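Local coordinates for cyclic GMP-AMP synthase-like receptor (Tribolium castaneum, PDB 7LT2), which senses double-stranded RNA in the cytoplasm and joins ATP and GTP into the cyclic dinucleotide 2',3'-cGAMP, a signal of innate immunity, at residues R52-G57 and E221-P226; G57-G62 and G66-F71; P260-I265 and T283-I288. All coordinates share one frame; numbering follows the deposited sequence.

Interaction 1: R52-G57 and E221-P226; sequences RVFYGG and EFFIVP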
ATOM      1  N   ARG A  52      -2.672 -10.586  12.783  1.00 18.34           N
ATOM      2  CA  ARG A  52      -1.638 -10.784  11.770  1.00 15.93           C
ATOM      3  C   ARG A  52      -1.281  -9.421  11.194  1.00 15.53           C
ATOM      4  O   ARG A  52      -1.904  -8.406  11.519  1.00 15.44           O
ATOM      5  CB  ARG A  52      -2.113 -11.734  10.671  1.00 19.76           C
ATOM      6  CG  ARG A  52      -3.271 -11.190   9.842  1.00 18.63           C
ATOM      7  CD  ARG A  52      -3.805 -12.236   8.883  1.00 25.13           C
ATOM      8  NE  ARG A  52      -5.077 -11.853   8.283  1.00 22.02           N
ATOM      9  CZ  ARG A  52      -5.203 -11.282   7.093  1.00 24.82           C
ATOM     10  NH1 ARG A  52      -4.147 -10.971   6.361  1.00 25.97           N
ATOM     11  NH2 ARG A  52      -6.418 -11.017   6.626  1.00 25.00           N
ATOM     12  N   VAL A  53      -0.275  -9.406  10.323  1.00 18.66           N
ATOM     13  CA  VAL A  53       0.118  -8.198   9.609  1.00 16.21           C
ATOM     14  C   VAL A  53      -0.105  -8.412   8.118  1.00 14.63           C
ATOM     15  O   VAL A  53      -0.082  -9.542   7.614  1.00 16.94           O
ATOM     16  CB  VAL A  53       1.584  -7.787   9.884  1.00 16.45           C
ATOM     17  CG1 VAL A  53       1.813  -7.545  11.373  1.00 16.63           C
ATOM     18  CG2 VAL A  53       2.573  -8.834   9.341  1.00 17.90           C
ATOM     19  N   PHE A  54      -0.333  -7.305   7.415  1.00 14.50           N
ATOM     20  CA  PHE A  54      -0.374  -7.275   5.962  1.00 17.10           C
ATOM     21  C   PHE A  54       0.661  -6.263   5.501  1.00 17.00           C
ATOM     22  O   PHE A  54       0.728  -5.155   6.041  1.00 16.68           O
ATOM     23  CB  PHE A  54      -1.768  -6.897   5.445  1.00 15.24           C
ATOM     24  CG  PHE A  54      -1.842  -6.748   3.952  1.00 18.74           C
ATOM     25  CD1 PHE A  54      -1.986  -7.865   3.135  1.00 21.28           C
ATOM     26  CD2 PHE A  54      -1.756  -5.496   3.362  1.00 19.86           C
ATOM     27  CE1 PHE A  54      -2.053  -7.730   1.757  1.00 19.76           C
ATOM     28  CE2 PHE A  54      -1.819  -5.358   1.983  1.00 20.10           C
ATOM     29  CZ  PHE A  54      -1.969  -6.480   1.185  1.00 16.90           C
ATOM     30  N   TYR A  55       1.476  -6.644   4.519  1.00 15.75           N
ATOM     31  CA  TYR A  55       2.519  -5.762   4.007  1.00 16.79           C
ATOM     32  C   TYR A  55       1.943  -5.004   2.814  1.00 14.62           C
ATOM     33  O   TYR A  55       1.685  -5.595   1.764  1.00 15.67           O
ATOM     34  CB  TYR A  55       3.765  -6.559   3.626  1.00 16.62           C
ATOM     35  CG  TYR A  55       4.272  -7.477   4.724  1.00 16.50           C
ATOM     36  CD1 TYR A  55       4.840  -6.966   5.883  1.00 18.45           C
ATOM     37  CD2 TYR A  55       4.194  -8.856   4.589  1.00 18.70           C
ATOM     38  CE1 TYR A  55       5.310  -7.813   6.891  1.00 18.44           C
ATOM     39  CE2 TYR A  55       4.660  -9.706   5.579  1.00 21.28           C
ATOM     40  CZ  TYR A  55       5.213  -9.182   6.732  1.00 19.31           C
ATOM     41  OH  TYR A  55       5.673 -10.035   7.716  1.00 20.08           O
ATOM     42  N   GLY A  56       1.711  -3.706   2.988  1.00 15.80           N
ATOM     43  CA  GLY A  56       0.991  -2.907   2.015  1.00 16.66           C
ATOM     44  C   GLY A  56       1.922  -2.005   1.229  1.00 17.15           C
ATOM     45  O   GLY A  56       2.944  -1.549   1.742  1.00 18.38           O
ATOM     46  N   GLY A  57       1.560  -1.744  -0.020  1.00 16.47           N
ATOM     47  CA  GLY A  57       2.254  -0.756  -0.827  1.00 15.56           C
ATOM     48  C   GLY A  57       2.737  -1.338  -2.143  1.00 19.08           C
ATOM     49  O   GLY A  57       2.636  -2.528  -2.411  1.00 17.45           O
ATOM     50  N   GLU A 221     -11.141 -12.133   4.208  1.00 20.87           N
ATOM     51  CA  GLU A 221     -11.028 -11.040   5.162  1.00 19.60           C
ATOM     52  C   GLU A 221     -10.655  -9.731   4.478  1.00 18.72           C
ATOM     53  O   GLU A 221      -9.964  -9.705   3.456  1.00 23.03           O
ATOM     54  CB  GLU A 221      -9.998 -11.365   6.246  1.00 21.90           C
ATOM     55  CG  GLU A 221     -10.381 -12.568   7.090  1.00 22.34           C
ATOM     56  CD  GLU A 221      -9.312 -12.972   8.081  1.00 29.00           C
ATOM     57  OE1 GLU A 221      -8.280 -12.278   8.176  1.00 24.33           O
ATOM     58  OE2 GLU A 221      -9.507 -13.996   8.770  1.00 41.88           O
ATOM     59  N   PHE A 222     -11.124  -8.638   5.064  1.00 18.97           N
ATOM     60  CA  PHE A 222     -10.743  -7.295   4.651  1.00 17.25           C
ATOM     61  C   PHE A 222     -10.526  -6.488   5.920  1.00 16.06           C
ATOM     62  O   PHE A 222     -10.861  -6.934   7.020  1.00 19.27           O
ATOM     63  CB  PHE A 222     -11.817  -6.651   3.772  1.00 20.47           C
ATOM     64  CG  PHE A 222     -13.089  -6.368   4.505  1.00 19.23           C
ATOM     65  CD1 PHE A 222     -13.985  -7.388   4.784  1.00 21.96           C
ATOM     66  CD2 PHE A 222     -13.385  -5.085   4.932  1.00 16.53           C
ATOM     67  CE1 PHE A 222     -15.154  -7.135   5.474  1.00 23.51           C
ATOM     68  CE2 PHE A 222     -14.558  -4.823   5.625  1.00 22.67           C
ATOM     69  CZ  PHE A 222     -15.443  -5.850   5.895  1.00 24.37           C
ATOM     70  N   PHE A 223      -9.963  -5.290   5.787  1.00 16.41           N
ATOM     71  CA  PHE A 223      -9.744  -4.502   6.989  1.00 17.45           C
ATOM     72  C   PHE A 223     -10.024  -3.031   6.733  1.00 20.69           C
ATOM     73  O   PHE A 223     -10.143  -2.579   5.590  1.00 18.50           O
ATOM     74  CB  PHE A 223      -8.329  -4.712   7.579  1.00 19.84           C
ATOM     75  CG  PHE A 223      -7.184  -4.493   6.618  1.00 19.17           C
ATOM     76  CD1 PHE A 223      -6.729  -5.524   5.808  1.00 20.29           C
ATOM     77  CD2 PHE A 223      -6.508  -3.282   6.597  1.00 20.47           C
ATOM     78  CE1 PHE A 223      -5.647  -5.334   4.952  1.00 19.95           C
ATOM     79  CE2 PHE A 223      -5.425  -3.083   5.755  1.00 20.64           C
ATOM     80  CZ  PHE A 223      -4.996  -4.112   4.927  1.00 21.66           C
ATOM     81  N   ILE A 224     -10.196  -2.299   7.830  1.00 17.02           N
ATOM     82  CA  ILE A 224     -10.423  -0.862   7.783  1.00 17.28           C
ATOM     83  C   ILE A 224      -9.174  -0.163   8.291  1.00 17.28           C
ATOM     84  O   ILE A 224      -8.453  -0.672   9.159  1.00 18.55           O
ATOM     85  CB  ILE A 224     -11.672  -0.426   8.582  1.00 17.95           C
ATOM     86  CG1 ILE A 224     -11.518  -0.736  10.079  1.00 18.26           C
ATOM     87  CG2 ILE A 224     -12.924  -1.059   7.981  1.00 21.39           C
ATOM     88  CD1 ILE A 224     -12.717  -0.273  10.949  1.00 18.76           C
ATOM     89  N   VAL A 225      -8.921   1.013   7.730  1.00 20.06           N
ATOM     90  CA  VAL A 225      -7.675   1.753   7.913  1.00 20.60           C
ATOM     91  C   VAL A 225      -8.027   3.128   8.469  1.00 20.12           C
ATOM     92  O   VAL A 225      -8.992   3.751   8.002  1.00 19.21           O
ATOM     93  CB  VAL A 225      -6.902   1.849   6.586  1.00 19.60           C
ATOM     94  CG1 VAL A 225      -5.637   2.668   6.739  1.00 24.33           C
ATOM     95  CG2 VAL A 225      -6.556   0.455   6.075  1.00 20.30           C
ATOM     96  N   PRO A 226      -7.286   3.642   9.466  1.00 22.39           N
ATOM     97  CA  PRO A 226      -7.683   4.900  10.120  1.00 23.66           C
ATOM     98  C   PRO A 226      -7.295   6.150   9.349  1.00 26.71           C
ATOM     99  O   PRO A 226      -6.801   7.117   9.937  1.00 28.56           O
ATOM    100  CB  PRO A 226      -6.948   4.833  11.464  1.00 23.58           C
ATOM    101  CG  PRO A 226      -5.708   4.051  11.153  1.00 22.46           C
ATOM    102  CD  PRO A 226      -6.098   3.041  10.097  1.00 22.90           C
TER

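Interaction 2: G57-G62 and G66-F71; sequences GSFYDG and GKPEEF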
ATOM      1  N   GLY A  57       1.560  -1.744  -0.020  1.00 16.47           N
ATOM      2  CA  GLY A  57       2.254  -0.756  -0.827  1.00 15.56           C
ATOM      3  C   GLY A  57       2.737  -1.338  -2.143  1.00 19.08           C
ATOM      4  O   GLY A  57       2.636  -2.528  -2.411  1.00 17.45           O
ATOM      5  N   SER A  58       3.278  -0.439  -2.973  1.00 18.47           N
ATOM      6  CA  SER A  58       3.683  -0.843  -4.318  1.00 16.07           C
ATOM      7  C   SER A  58       4.863  -1.812  -4.298  1.00 17.65           C
ATOM      8  O   SER A  58       4.955  -2.692  -5.165  1.00 18.46           O
ATOM      9  CB  SER A  58       4.012   0.394  -5.164  1.00 16.02           C
ATOM     10  OG  SER A  58       5.145   1.081  -4.665  1.00 19.44           O
ATOM     11  N   PHE A  59       5.765  -1.678  -3.323  1.00 17.02           N
ATOM     12  CA  PHE A  59       6.873  -2.624  -3.204  1.00 18.91           C
ATOM     13  C   PHE A  59       6.362  -4.060  -3.071  1.00 18.62           C
ATOM     14  O   PHE A  59       6.833  -4.966  -3.769  1.00 18.91           O
ATOM     15  CB  PHE A  59       7.761  -2.235  -2.016  1.00 16.46           C
ATOM     16  CG  PHE A  59       8.890  -3.197  -1.752  1.00 16.45           C
ATOM     17  CD1 PHE A  59       9.786  -3.527  -2.754  1.00 17.93           C
ATOM     18  CD2 PHE A  59       9.059  -3.761  -0.498  1.00 18.37           C
ATOM     19  CE1 PHE A  59      10.825  -4.409  -2.511  1.00 19.59           C
ATOM     20  CE2 PHE A  59      10.094  -4.644  -0.247  1.00 18.31           C
ATOM     21  CZ  PHE A  59      10.979  -4.967  -1.255  1.00 18.54           C
ATOM     22  N   TYR A  60       5.378  -4.285  -2.195  1.00 16.92           N
ATOM     23  CA  TYR A  60       4.857  -5.633  -2.007  1.00 15.27           C
ATOM     24  C   TYR A  60       3.862  -6.045  -3.087  1.00 17.36           C
ATOM     25  O   TYR A  60       3.594  -7.244  -3.234  1.00 17.40           O
ATOM     26  CB  TYR A  60       4.225  -5.766  -0.618  1.00 15.48           C
ATOM     27  CG  TYR A  60       5.230  -6.211   0.421  1.00 15.50           C
ATOM     28  CD1 TYR A  60       6.012  -5.285   1.102  1.00 14.67           C
ATOM     29  CD2 TYR A  60       5.419  -7.561   0.699  1.00 17.74           C
ATOM     30  CE1 TYR A  60       6.944  -5.687   2.045  1.00 17.44           C
ATOM     31  CE2 TYR A  60       6.346  -7.973   1.645  1.00 16.75           C
ATOM     32  CZ  TYR A  60       7.110  -7.035   2.307  1.00 19.22           C
ATOM     33  OH  TYR A  60       8.035  -7.448   3.240  1.00 18.29           O
ATOM     34  N   ASP A  61       3.311  -5.089  -3.838  1.00 16.47           N
ATOM     35  CA  ASP A  61       2.509  -5.415  -5.012  1.00 15.87           C
ATOM     36  C   ASP A  61       3.354  -5.744  -6.232  1.00 18.73           C
ATOM     37  O   ASP A  61       2.799  -6.184  -7.245  1.00 18.79           O
ATOM     38  CB  ASP A  61       1.583  -4.255  -5.389  1.00 15.67           C
ATOM     39  CG  ASP A  61       0.363  -4.164  -4.501  1.00 21.33           C
ATOM     40  OD1 ASP A  61      -0.027  -5.191  -3.898  1.00 21.87           O
ATOM     41  OD2 ASP A  61      -0.214  -3.059  -4.417  1.00 23.05           O
ATOM     42  N   GLY A  62       4.666  -5.531  -6.170  1.00 16.62           N
ATOM     43  CA  GLY A  62       5.472  -5.714  -7.363  1.00 15.61           C
ATOM     44  C   GLY A  62       5.311  -4.604  -8.375  1.00 17.84           C
ATOM     45  O   GLY A  62       5.545  -4.821  -9.568  1.00 16.77           O
ATOM     46  N   GLY A  66      11.709   1.939  -9.603  1.00 21.20           N
ATOM     47  CA  GLY A  66      12.967   2.388  -9.035  1.00 21.81           C
ATOM     48  C   GLY A  66      13.257   1.766  -7.678  1.00 19.16           C
ATOM     49  O   GLY A  66      12.687   0.744  -7.293  1.00 18.40           O
ATOM     50  N   LYS A  67      14.166   2.403  -6.948  1.00 18.56           N
ATOM     51  CA  LYS A  67      14.575   1.874  -5.646  1.00 16.99           C
ATOM     52  C   LYS A  67      13.422   1.972  -4.652  1.00 17.60           C
ATOM     53  O   LYS A  67      12.869   3.060  -4.457  1.00 18.53           O
ATOM     54  CB  LYS A  67      15.793   2.627  -5.108  1.00 19.87           C
ATOM     55  CG  LYS A  67      16.281   2.105  -3.757  1.00 18.86           C
ATOM     56  CD  LYS A  67      17.495   2.859  -3.245  1.00 23.41           C
ATOM     57  CE  LYS A  67      17.206   4.333  -3.088  1.00 30.15           C
ATOM     58  NZ  LYS A  67      16.188   4.582  -2.037  1.00 44.40           N
ATOM     59  N   PRO A  68      13.036   0.873  -4.006  1.00 16.89           N
ATOM     60  CA  PRO A  68      11.977   0.959  -2.995  1.00 16.46           C
ATOM     61  C   PRO A  68      12.444   1.754  -1.789  1.00 17.17           C
ATOM     62  O   PRO A  68      13.618   1.727  -1.411  1.00 19.95           O
ATOM     63  CB  PRO A  68      11.700  -0.507  -2.634  1.00 16.54           C
ATOM     64  CG  PRO A  68      12.915  -1.251  -3.043  1.00 20.62           C
ATOM     65  CD  PRO A  68      13.550  -0.495  -4.182  1.00 17.35           C
ATOM     66  N   GLU A  69      11.503   2.491  -1.195  1.00 16.46           N
ATOM     67  CA  GLU A  69      11.845   3.413  -0.119  1.00 17.70           C
ATOM     68  C   GLU A  69      11.003   3.211   1.135  1.00 17.48           C
ATOM     69  O   GLU A  69      11.491   3.462   2.242  1.00 16.75           O
ATOM     70  CB  GLU A  69      11.723   4.856  -0.609  1.00 17.37           C
ATOM     71  CG  GLU A  69      12.910   5.276  -1.460  1.00 22.73           C
ATOM     72  CD  GLU A  69      12.642   6.516  -2.280  1.00 35.28           C
ATOM     73  OE1 GLU A  69      11.464   6.777  -2.599  1.00 36.54           O
ATOM     74  OE2 GLU A  69      13.614   7.229  -2.607  1.00 39.72           O
ATOM     75  N   GLU A  70       9.758   2.753   0.988  1.00 19.35           N
ATOM     76  CA  GLU A  70       8.891   2.593   2.152  1.00 19.59           C
ATOM     77  C   GLU A  70       7.794   1.581   1.854  1.00 18.03           C
ATOM     78  O   GLU A  70       7.482   1.300   0.696  1.00 20.93           O
ATOM     79  CB  GLU A  70       8.262   3.926   2.567  1.00 21.50           C
ATOM     80  CG  GLU A  70       7.407   4.557   1.479  1.00 22.19           C
ATOM     81  CD  GLU A  70       6.632   5.760   1.972  1.00 30.14           C
ATOM     82  OE1 GLU A  70       6.037   5.673   3.069  1.00 32.88           O
ATOM     83  OE2 GLU A  70       6.614   6.786   1.263  1.00 30.37           O
ATOM     84  N   PHE A  71       7.208   1.040   2.923  1.00 17.81           N
ATOM     85  CA  PHE A  71       5.941   0.328   2.824  1.00 16.80           C
ATOM     86  C   PHE A  71       5.200   0.461   4.147  1.00 18.32           C
ATOM     87  O   PHE A  71       5.727   0.984   5.133  1.00 18.28           O
ATOM     88  CB  PHE A  71       6.121  -1.150   2.422  1.00 19.22           C
ATOM     89  CG  PHE A  71       6.790  -2.014   3.462  1.00 18.59           C
ATOM     90  CD1 PHE A  71       8.169  -2.130   3.498  1.00 23.66           C
ATOM     91  CD2 PHE A  71       6.036  -2.750   4.362  1.00 20.29           C
ATOM     92  CE1 PHE A  71       8.790  -2.943   4.433  1.00 25.91           C
ATOM     93  CE2 PHE A  71       6.650  -3.564   5.305  1.00 22.02           C
ATOM     94  CZ  PHE A  71       8.030  -3.657   5.339  1.00 24.47           C
TER
HETATM   95  O   HOH W   1       5.784   0.349  -0.995  1.00 22.01           O

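Interaction 3: P260-I265 and T283-I288; sequences PAVKLI and TVFLHI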
ATOM      1  N   PRO A 260       4.909  -5.276 -15.547  1.00 16.48           N
ATOM      2  CA  PRO A 260       5.775  -4.396 -16.355  1.00 17.55           C
ATOM      3  C   PRO A 260       5.017  -3.251 -17.007  1.00 17.33           C
ATOM      4  O   PRO A 260       5.499  -2.113 -16.999  1.00 18.74           O
ATOM      5  CB  PRO A 260       6.384  -5.357 -17.389  1.00 16.34           C
ATOM      6  CG  PRO A 260       6.423  -6.666 -16.670  1.00 17.79           C
ATOM      7  CD  PRO A 260       5.163  -6.700 -15.844  1.00 16.13           C
ATOM      8  N   ALA A 261       3.823  -3.515 -17.544  1.00 17.98           N
ATOM      9  CA  ALA A 261       3.054  -2.452 -18.188  1.00 18.01           C
ATOM     10  C   ALA A 261       2.658  -1.369 -17.192  1.00 17.30           C
ATOM     11  O   ALA A 261       2.706  -0.173 -17.512  1.00 17.34           O
ATOM     12  CB  ALA A 261       1.814  -3.040 -18.866  1.00 17.41           C
ATOM     13  N   VAL A 262       2.257  -1.764 -15.980  1.00 16.22           N
ATOM     14  CA  VAL A 262       1.892  -0.768 -14.973  1.00 14.27           C
ATOM     15  C   VAL A 262       3.087   0.114 -14.654  1.00 15.74           C
ATOM     16  O   VAL A 262       2.968   1.341 -14.570  1.00 17.36           O
ATOM     17  CB  VAL A 262       1.352  -1.437 -13.698  1.00 16.49           C
ATOM     18  CG1 VAL A 262       1.121  -0.379 -12.615  1.00 15.92           C
ATOM     19  CG2 VAL A 262       0.063  -2.165 -13.982  1.00 19.63           C
ATOM     20  N   LYS A 263       4.256  -0.501 -14.469  1.00 17.08           N
ATOM     21  CA  LYS A 263       5.434   0.252 -14.058  1.00 15.41           C
ATOM     22  C   LYS A 263       5.942   1.153 -15.174  1.00 16.60           C
ATOM     23  O   LYS A 263       6.405   2.265 -14.899  1.00 18.59           O
ATOM     24  CB  LYS A 263       6.517  -0.716 -13.574  1.00 16.51           C
ATOM     25  CG  LYS A 263       6.189  -1.309 -12.188  1.00 15.81           C
ATOM     26  CD  LYS A 263       7.271  -2.257 -11.697  1.00 19.92           C
ATOM     27  CE  LYS A 263       7.097  -3.645 -12.295  1.00 24.75           C
ATOM     28  NZ  LYS A 263       8.024  -4.630 -11.669  1.00 28.65           N
ATOM     29  N   LEU A 264       5.833   0.710 -16.433  1.00 17.07           N
ATOM     30  CA  LEU A 264       6.189   1.579 -17.553  1.00 18.26           C
ATOM     31  C   LEU A 264       5.311   2.823 -17.575  1.00 18.02           C
ATOM     32  O   LEU A 264       5.803   3.935 -17.789  1.00 17.25           O
ATOM     33  CB  LEU A 264       6.067   0.818 -18.877  1.00 18.59           C
ATOM     34  CG  LEU A 264       7.077  -0.304 -19.124  1.00 22.97           C
ATOM     35  CD1 LEU A 264       6.597  -1.224 -20.240  1.00 22.39           C
ATOM     36  CD2 LEU A 264       8.434   0.275 -19.468  1.00 21.24           C
ATOM     37  N   ILE A 265       4.006   2.654 -17.347  1.00 18.40           N
ATOM     38  CA  ILE A 265       3.113   3.807 -17.306  1.00 18.37           C
ATOM     39  C   ILE A 265       3.402   4.670 -16.081  1.00 17.92           C
ATOM     40  O   ILE A 265       3.406   5.905 -16.168  1.00 19.12           O
ATOM     41  CB  ILE A 265       1.643   3.349 -17.362  1.00 18.44           C
ATOM     42  CG1 ILE A 265       1.346   2.729 -18.733  1.00 20.56           C
ATOM     43  CG2 ILE A 265       0.700   4.513 -17.064  1.00 19.84           C
ATOM     44  CD1 ILE A 265      -0.052   2.160 -18.869  1.00 20.14           C
ATOM     45  N   THR A 283      -5.777   1.642 -10.153  1.00 17.81           N
ATOM     46  CA  THR A 283      -7.225   1.513 -10.284  1.00 16.84           C
ATOM     47  C   THR A 283      -7.638   1.336 -11.739  1.00 20.70           C
ATOM     48  O   THR A 283      -8.521   0.526 -12.047  1.00 16.76           O
ATOM     49  CB  THR A 283      -7.917   2.734  -9.673  1.00 18.39           C
ATOM     50  OG1 THR A 283      -7.646   2.787  -8.265  1.00 20.41           O
ATOM     51  CG2 THR A 283      -9.424   2.662  -9.891  1.00 18.88           C
ATOM     52  N   VAL A 284      -7.026   2.098 -12.649  1.00 18.40           N
ATOM     53  CA  VAL A 284      -7.316   1.922 -14.070  1.00 16.32           C
ATOM     54  C   VAL A 284      -7.050   0.480 -14.491  1.00 16.25           C
ATOM     55  O   VAL A 284      -7.847  -0.128 -15.216  1.00 17.79           O
ATOM     56  CB  VAL A 284      -6.506   2.926 -14.911  1.00 18.38           C
ATOM     57  CG1 VAL A 284      -6.504   2.530 -16.377  1.00 18.59           C
ATOM     58  CG2 VAL A 284      -7.077   4.329 -14.745  1.00 18.08           C
ATOM     59  N   PHE A 285      -5.952  -0.108 -14.012  1.00 18.24           N
ATOM     60  CA  PHE A 285      -5.649  -1.488 -14.388  1.00 16.69           C
ATOM     61  C   PHE A 285      -6.632  -2.484 -13.775  1.00 16.32           C
ATOM     62  O   PHE A 285      -6.941  -3.498 -14.408  1.00 17.39           O
ATOM     63  CB  PHE A 285      -4.206  -1.844 -14.017  1.00 16.92           C
ATOM     64  CG  PHE A 285      -3.217  -1.511 -15.097  1.00 17.04           C
ATOM     65  CD1 PHE A 285      -2.765  -0.209 -15.257  1.00 17.97           C
ATOM     66  CD2 PHE A 285      -2.770  -2.491 -15.977  1.00 18.98           C
ATOM     67  CE1 PHE A 285      -1.865   0.109 -16.260  1.00 17.65           C
ATOM     68  CE2 PHE A 285      -1.870  -2.182 -16.984  1.00 17.58           C
ATOM     69  CZ  PHE A 285      -1.416  -0.879 -17.127  1.00 21.00           C
ATOM     70  N   LEU A 286      -7.146  -2.217 -12.568  1.00 18.53           N
ATOM     71  CA  LEU A 286      -8.217  -3.057 -12.033  1.00 17.07           C
ATOM     72  C   LEU A 286      -9.432  -3.045 -12.953  1.00 20.54           C
ATOM     73  O   LEU A 286     -10.033  -4.094 -13.214  1.00 19.48           O
ATOM     74  CB  LEU A 286      -8.606  -2.603 -10.623  1.00 17.03           C
ATOM     75  CG  LEU A 286      -7.566  -2.744  -9.512  1.00 19.18           C
ATOM     76  CD1 LEU A 286      -8.106  -2.183  -8.210  1.00 20.48           C
ATOM     77  CD2 LEU A 286      -7.157  -4.206  -9.333  1.00 19.39           C
ATOM     78  N   HIS A 287      -9.803  -1.867 -13.463  1.00 17.70           N
ATOM     79  CA  HIS A 287     -10.900  -1.794 -14.424  1.00 20.20           C
ATOM     80  C   HIS A 287     -10.563  -2.533 -15.711  1.00 19.15           C
ATOM     81  O   HIS A 287     -11.417  -3.223 -16.276  1.00 21.86           O
ATOM     82  CB  HIS A 287     -11.240  -0.335 -14.724  1.00 19.72           C
ATOM     83  CG  HIS A 287     -11.877   0.376 -13.578  1.00 18.08           C
ATOM     84  ND1 HIS A 287     -13.075  -0.029 -13.028  1.00 21.49           N
ATOM     85  CD2 HIS A 287     -11.483   1.459 -12.868  1.00 17.86           C
ATOM     86  CE1 HIS A 287     -13.396   0.780 -12.035  1.00 21.29           C
ATOM     87  NE2 HIS A 287     -12.448   1.692 -11.918  1.00 20.80           N
ATOM     88  N   ILE A 288      -9.324  -2.394 -16.194  1.00 17.63           N
ATOM     89  CA  ILE A 288      -8.923  -3.086 -17.418  1.00 19.64           C
ATOM     90  C   ILE A 288      -8.951  -4.600 -17.219  1.00 18.94           C
ATOM     91  O   ILE A 288      -9.369  -5.347 -18.113  1.00 21.16           O
ATOM     92  CB  ILE A 288      -7.538  -2.597 -17.884  1.00 19.00           C
ATOM     93  CG1 ILE A 288      -7.605  -1.128 -18.295  1.00 22.14           C
ATOM     94  CG2 ILE A 288      -7.038  -3.440 -19.052  1.00 17.52           C
ATOM     95  CD1 ILE A 288      -6.279  -0.567 -18.721  1.00 22.53           C
TER

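Interaction 1: R52-G57 and E221-P226
Phe-54 and Phe-223 meet in the tightly packed half of this contact, while Arg-52 and Glu-221 join by a salt bridge in its looser, partly exposed half. Both strands belong to the mixed beta-sheet of the nucleotidyltransferase fold, but they are not direct neighbours in it: strand 50-56 pairs with strand 70-77 and strand 222-225 with strands 188-200 and 240-243, so the approach rests on side chains alone. In the buried half, CD2 of Phe-54 lies 3.9 Å from CZ of Phe-223. It comes to the edge of the Phe-223 ring, close to that ring's plane, and the two rings form an oblique pair with planes at 53°. With chi1 at 54°, the Phe-223 ring carbon CG sits between the backbone N and the carbonyl carbon, which sends the ring across toward strand 50-56. Gln-245 of helix 245-251 packs on both rings, and Phe-223 also touches Ser-243, which by similarity contacts GTP.

The partly exposed half depends on charge. Extended from CG to NE, the Arg-52 chain carries its guanidinium across to the carboxylate of Glu-221, whose plane is turned 38° from it. A single oxygen takes both bonds: OE1 of Glu-221 receives a fairly straight one from NH2 and a weak, bent one from NE of Arg-52 at 3.2 Å. Each group has a further charged partner, Glu-246 for Arg-52 NH1 and Arg-51 for Glu-221 OE2. Glu-246 is an ATP contact by similarity, so the charged network probably extends to the nucleotide site. The shorter bond, 2.7 Å from Arg-52 NH2 to Glu-221 OE1, lies close to the guanidinium plane and reaches the oxygen from its anti side, tilted out of the carboxylate plane.

Interaction 2: G57-G62 and G66-F71
Tyr-60 and Phe-59, on the short helical turn 58-61, pack against Phe-71 and Pro-68 of the segment leading into strand 70-77. Two signatures of the nucleotidyltransferase family meet here: Gly-57 and Ser-58 form the Gly-Ser motif, and Glu-70 begins the acidic Glu-X-Asp motif completed by Asp-72. By similarity Ser-58, Glu-70 and Phe-71 contact ATP, and Glu-70 is a ligand of the catalytic magnesium.

The aromatic part is an edge-to-face pair. Tyr-60 points the edge of its ring at one face of Phe-71, with the planes at 62° and the centroids 5.0 Å apart. Its CE1 stands 3.7 Å above the Phe-71 ring plane, over the centre. A chi1 of 68° tucks the Phe-71 ring back over its own backbone, on the side of the helical turn. Beyond the contact, Tyr-60 OH is hydrogen-bonded to Glu-29, while its ring stacks with Tyr-55.

Apolar packing adds a second pair of side chains. CB and CG of Pro-68 lie against the CD1-CE1 side of the Phe-59 ring, closest at 3.6 Å between Pro-68 CB and Phe-59 CD1. Phe-59 is more loosely placed against Phe-71. Met-190 of strand 188-200 touches Phe-59, Pro-68 and Phe-71, joining this cluster to the central sheet.

Backbone bonding holds the turn together: Asp-61 N bonds to Gly-57 O, and Gly-62, at positive phi, ends it in a Schellman motif. Glu-70 starts away from the turn, and its side chain lies near that of Asp-193, another magnesium ligand by similarity. The polar link across the contact is a water, which accepts a hydrogen bond from Phe-59 N at 3.1 Å and donates one to Glu-70 O at 2.6 Å.

Interaction 3: P260-I265 and T283-I288
Phe-285 lays one ring face under Val-262 and turns an edge to Ile-265, joining helices 258-272 and 278-291 of the HhH/H2TH-like domain. The helices are roughly antiparallel, the segment axes running at 144° and approaching to 11.4 Å. This wide spacing is bridged by the single aromatic side chain, whose chi1 of -88° carries the ring toward helix 258-272. Val-262 meets it with one methyl: CG1 is anti to the backbone N (chi1 174°), leaving CG2 beside that N, from where it reaches over the ring. CG2 of Val-262 lies 3.3 Å from the centroid of the Phe-285 ring, almost on the ring normal, a close CH-pi contact. Ile-265 approaches differently. Its extended CG1 branch brings CD1 to the ring edge, in plane, 3.8 Å from CZ of Phe-285. Ala-261 adds a looser touch, its CB 4.2 Å from CE2 of Phe-285. Between the two segments the contact is apolar. Lys-266 and Ile-281, ATP contacts by similarity, lie nearby. Thr-308 of helix 301-318 touches both Ile-265 and Phe-285, while helix 245-251 packs on Leu-286 and Leu-6 of helix 5-13 touches Leu-264.

In the fold
After three N-terminal helices, strand 50-56 runs through Gly-57, common to interactions 1 and 2, into the helical turn 58-61. Interaction 2 closes a short loop, with three residues between its segments, where the chain enters strand 70-77. It is nested inside the far longer loop of interaction 1, which returns through strand 222-225 after 163 intervening residues. The two touch, as at Gly-56 and Phe-71, and both reach the same central sheet. Interaction 3 follows in series and joins two helices of the HhH/H2TH-like domain. Its centre is about 15 Å from that of interaction 2, with Gly-62 and Lys-263 weakly linking the two regions.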